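Local coordinates for protein Fdc1 (Candida dubliniensis, PDB 4ZAD) that decarboxylates alpha,beta-unsaturated acids, probably cinnamic, coumaric and ferulic acids, to vinyl products with a prenylated flavin cofactor and manganese, at residues Val164-Thr167 with Pro168-Trp172. Sequence-based numbering, arbitrary orientation.
Sequences VLQT and PDKSW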
loop_
_atom_site.group_PDB
_atom_site.type_symbol
_atom_site.label_atom_id
_atom_site.label_comp_id
_atom_site.label_asym_id
_atom_site.label_seq_id
_atom_site.Cartn_x
_atom_site.Cartn_y
_atom_site.Cartn_z
ATOM N N VAL A 164 -15.825 -22.436 24.714
ATOM C CA VAL A 164 -17.137 -23.002 24.577
ATOM C C VAL A 164 -17.941 -22.472 25.734
ATOM O O VAL A 164 -17.620 -22.784 26.889
ATOM C CB VAL A 164 -17.055 -24.542 24.674
ATOM C CG1 VAL A 164 -18.465 -25.197 24.546
ATOM C CG2 VAL A 164 -16.042 -25.095 23.654
ATOM N N LEU A 165 -18.945 -21.641 25.438
ATOM C CA LEU A 165 -19.878 -21.120 26.434
ATOM C C LEU A 165 -21.266 -21.405 25.915
ATOM O O LEU A 165 -21.502 -21.323 24.716
ATOM C CB LEU A 165 -19.682 -19.606 26.653
ATOM C CG LEU A 165 -18.757 -19.072 27.784
ATOM C CD1 LEU A 165 -17.617 -20.020 28.148
ATOM C CD2 LEU A 165 -18.138 -17.717 27.443
ATOM N N GLN A 166 -22.176 -21.758 26.828
ATOM C CA GLN A 166 -23.580 -22.067 26.523
ATOM C C GLN A 166 -24.515 -21.188 27.359
ATOM O O GLN A 166 -24.237 -20.922 28.521
ATOM C CB GLN A 166 -23.831 -23.527 26.863
ATOM C CG GLN A 166 -25.213 -24.071 26.473
ATOM C CD GLN A 166 -25.360 -25.527 26.858
ATOM O OE1 GLN A 166 -25.695 -25.860 28.012
ATOM N NE2 GLN A 166 -25.098 -26.408 25.904
ATOM N N THR A 167 -25.605 -20.720 26.766
ATOM C CA THR A 167 -26.609 -19.899 27.469
ATOM C C THR A 167 -27.317 -20.722 28.566
ATOM O O THR A 167 -27.324 -21.946 28.514
ATOM C CB THR A 167 -27.668 -19.320 26.471
ATOM O OG1 THR A 167 -28.231 -20.386 25.713
ATOM C CG2 THR A 167 -27.051 -18.331 25.518
ATOM N N PRO A 168 -27.892 -20.063 29.587
ATOM C CA PRO A 168 -28.511 -20.866 30.683
ATOM C C PRO A 168 -29.619 -21.813 30.214
ATOM O O PRO A 168 -29.649 -22.968 30.626
ATOM C CB PRO A 168 -29.056 -19.808 31.652
ATOM C CG PRO A 168 -28.423 -18.494 31.255
ATOM C CD PRO A 168 -27.958 -18.607 29.831
ATOM N N ASP A 169 -30.473 -21.339 29.305
ATOM C CA ASP A 169 -31.552 -22.165 28.729
ATOM C C ASP A 169 -31.092 -23.203 27.703
ATOM O O ASP A 169 -31.945 -23.889 27.124
ATOM C CB ASP A 169 -32.703 -21.283 28.147
ATOM C CG ASP A 169 -32.327 -20.479 26.864
ATOM O OD1 ASP A 169 -31.273 -20.691 26.204
ATOM O OD2 ASP A 169 -33.150 -19.604 26.495
ATOM N N LYS A 170 -29.783 -23.290 27.442
ATOM C CA LYS A 170 -29.210 -24.257 26.483
ATOM C C LYS A 170 -29.562 -24.049 24.979
ATOM O O LYS A 170 -29.311 -24.921 24.174
ATOM C CB LYS A 170 -29.559 -25.710 26.883
ATOM C CG LYS A 170 -29.164 -26.130 28.326
ATOM C CD LYS A 170 -29.449 -27.627 28.630
ATOM C CE LYS A 170 -28.842 -28.102 29.989
ATOM N NZ LYS A 170 -29.426 -29.417 30.573
ATOM N N SER A 171 -30.105 -22.907 24.597
ATOM C CA SER A 171 -30.523 -22.693 23.212
ATOM C C SER A 171 -29.369 -22.261 22.277
ATOM O O SER A 171 -29.511 -22.271 21.054
ATOM C CB SER A 171 -31.668 -21.666 23.157
ATOM O OG SER A 171 -31.197 -20.367 23.469
ATOM N N TRP A 172 -28.221 -21.903 22.833
ATOM C CA TRP A 172 -27.139 -21.369 22.006
ATOM C C TRP A 172 -25.804 -21.770 22.590
ATOM O O TRP A 172 -25.508 -21.426 23.732
ATOM C CB TRP A 172 -27.274 -19.848 21.942
ATOM C CG TRP A 172 -26.131 -19.079 21.334
ATOM C CD1 TRP A 172 -25.156 -19.546 20.503
ATOM C CD2 TRP A 172 -25.889 -17.678 21.489
ATOM N NE1 TRP A 172 -24.313 -18.518 20.141
ATOM C CE2 TRP A 172 -24.749 -17.364 20.730
ATOM C CE3 TRP A 172 -26.535 -16.663 22.194
ATOM C CZ2 TRP A 172 -24.245 -16.087 20.654
ATOM C CZ3 TRP A 172 -26.059 -15.410 22.109
ATOM C CH2 TRP A 172 -24.909 -15.115 21.349
#
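Gln-166, the last residue of its strand, lies across the returning chain at Lys-170 and Trp-172. CG is anti to the backbone N (chi1 -174°) and the chain continues extended, which carries OE1 to the aliphatic part of Lys-170, 3.5 Å from its CG, the two side chains meeting at a slant. On the backbone, Gln-166 CA makes a CA-H...O contact of 3.5 Å with Trp-172 O. That carbonyl oxygen also accepts the backbone hydrogen bond from Thr-167 N, 3.1 Å long and nearly straight, so one oxygen ties the ends of the loop together.

Thr-167 opens a type I beta turn that runs to Lys-170, whose N reaches Thr-167 O at 3.0 Å. With chi1 at 54°, the Thr-167 hydroxyl sits between the backbone N and the carbonyl carbon, facing into the loop. From there Thr-167 OG1 donates to Asp-169 OD1 at 3.1 Å and accepts a weak bond from Trp-172 N. Three donors converge on the same carboxylate oxygen: Ser-171 OG lies 2.8 Å from Asp-169 OD1 on the syn side, while Ser-171 N, coming from above the carboxylate plane, closes an Asx turn. The convergence helps to fix the rotation of the carboxylate and would probably favour its ionised form. The other branch, Thr-167 CG2, packs obliquely against the indole, 3.8 Å from Trp-172 CE3.

This hairpin connection joins the antiparallel strands 162-166 and 173-176 of the Rift-related domain. On the other side of strand 162-166 runs strand 214-220, and helix 197-207 packs on the loop through Val-201 against Thr-167 and through Ala-204 and Trp-205 against Pro-168. Trp-172 meets His-197 edge-to-face; the nearest atoms of its side chain and the bound manganese ion are about 5 Å apart, and its NE1 bonds weakly to OD1 of the metal ligand Asn-174 on strand 173-176.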